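Local coordinates for internalin C2 (Listeria monocytogenes serotype 4b str. F2365, PDB 4FHO), which probably acts at the surface of the bacterium as a leucine-rich-repeat protein of the internalin family, serving adhesion to or invasion of host cells, at residues N26-K29 against T30-K34. Sequence-based numbering, arbitrary orientation.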
loop_
_atom_site.group_PDB
_atom_site.type_symbol
_atom_site.label_atom_id
_atom_site.label_comp_id
_atom_site.label_asym_id
_atom_site.label_seq_id
_atom_site.Cartn_x
_atom_site.Cartn_y
_atom_site.Cartn_z
ATOM N N ASN A 26 -12.189 -19.399 -1.228
ATOM C CA ASN A 26 -11.187 -20.469 -1.129
ATOM C C ASN A 26 -10.081 -20.123 -0.125
ATOM O O ASN A 26 -9.649 -20.985 0.643
ATOM C CB ASN A 26 -10.580 -20.801 -2.507
ATOM C CG ASN A 26 -9.656 -22.003 -2.457
ATOM O OD1 ASN A 26 -10.103 -23.123 -2.234
ATOM N ND2 ASN A 26 -8.362 -21.768 -2.618
ATOM N N ALA A 27 -9.655 -18.856 -0.114
ATOM C CA ALA A 27 -8.619 -18.397 0.823
ATOM C C ALA A 27 -9.104 -18.416 2.288
ATOM O O ALA A 27 -8.336 -18.799 3.171
ATOM C CB ALA A 27 -8.084 -17.025 0.425
ATOM N N VAL A 28 -10.367 -18.045 2.540
ATOM C CA VAL A 28 -10.951 -18.116 3.904
ATOM C C VAL A 28 -11.149 -19.564 4.372
ATOM O O VAL A 28 -10.959 -19.858 5.552
ATOM C CB VAL A 28 -12.271 -17.311 4.010
ATOM C CG1 VAL A 28 -12.929 -17.494 5.365
ATOM C CG2 VAL A 28 -11.972 -15.830 3.739
ATOM N N LYS A 29 -11.541 -20.443 3.449
ATOM C CA LYS A 29 -11.630 -21.888 3.697
ATOM C C LYS A 29 -10.306 -22.447 4.213
ATOM O O LYS A 29 -10.294 -23.177 5.209
ATOM C CB LYS A 29 -12.076 -22.616 2.416
ATOM C CG LYS A 29 -12.260 -24.132 2.522
ATOM C CD LYS A 29 -11.929 -24.838 1.211
ATOM C CE LYS A 29 -10.425 -25.011 1.022
ATOM N NZ LYS A 29 -10.070 -25.356 -0.385
ATOM N N THR A 30 -9.199 -22.077 3.561
ATOM C CA THR A 30 -7.860 -22.510 3.992
ATOM C C THR A 30 -7.452 -21.884 5.331
ATOM O O THR A 30 -6.971 -22.589 6.215
ATOM C CB THR A 30 -6.804 -22.213 2.906
ATOM O OG1 THR A 30 -7.192 -22.884 1.702
ATOM C CG2 THR A 30 -5.398 -22.685 3.323
ATOM N N ALA A 31 -7.661 -20.574 5.470
ATOM C CA ALA A 31 -7.329 -19.838 6.704
ATOM C C ALA A 31 -8.111 -20.310 7.948
ATOM O O ALA A 31 -7.568 -20.273 9.051
ATOM C CB ALA A 31 -7.503 -18.341 6.499
ATOM N N THR A 32 -9.352 -20.768 7.758
ATOM C CA THR A 32 -10.194 -21.317 8.847
ATOM C C THR A 32 -10.089 -22.846 9.036
ATOM O O THR A 32 -10.766 -23.409 9.910
ATOM C CB THR A 32 -11.685 -20.939 8.639
ATOM O OG1 THR A 32 -12.149 -21.455 7.384
ATOM C CG2 THR A 32 -11.870 -19.428 8.658
ATOM N N GLY A 33 -9.252 -23.509 8.233
ATOM C CA GLY A 33 -9.074 -24.957 8.290
ATOM C C GLY A 33 -10.250 -25.812 7.835
ATOM O O GLY A 33 -10.266 -27.002 8.114
ATOM N N LYS A 34 -11.208 -25.235 7.106
ATOM C CA LYS A 34 -12.404 -25.976 6.673
ATOM C C LYS A 34 -12.145 -26.816 5.420
ATOM O O LYS A 34 -11.173 -26.587 4.690
ATOM C CB LYS A 34 -13.585 -25.019 6.449
ATOM C CG LYS A 34 -14.013 -24.244 7.694
ATOM C CD LYS A 34 -14.674 -25.128 8.752
ATOM C CE LYS A 34 -14.983 -24.357 10.022
ATOM N NZ LYS A 34 -15.728 -25.184 11.020
#
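Thr32 turns its hydroxyl between its own backbone N and carbonyl carbon (chi1 59°), which sets OG1 2.7 Å from Val28 O, while Thr30, at chi1 -58°, holds OG1 beside its own N and 3.3 Å from Asn26 O. Both threonines return a hydroxyl to the carbonyl four residues back that already receives their amide, and in each pair the two donors reach the oxygen from opposite faces of its plane. Thr32 CG2 meets Val28 CG1 obliquely, methyl to methyl, at 4.0 Å.

Helix 22-31 ends here in a Schellman motif. Gly33 takes positive phi (69°), its N bonds back to Thr30 O, and Lys34 N donates to Lys29 O at 2.9 Å, the second bond of the motif. Lys29, bent at chi2 and chi3, runs its CG past Lys34 O at 3.5 Å and curls back to give NZ to Asn26 OD1 at 2.9 Å, a side-chain bond spanning one turn.

The inner side, with Val28 buried, joins the N-terminal region to the parallel sheet: Val28 and Thr32 touch Ile15 of helix 15-18 and Ile49; Ala27, Val28 and Ala31 rest on Leu52 of strand 51-53, its edge strand; Thr32 and Lys34 reach Val41 of strand 40-41.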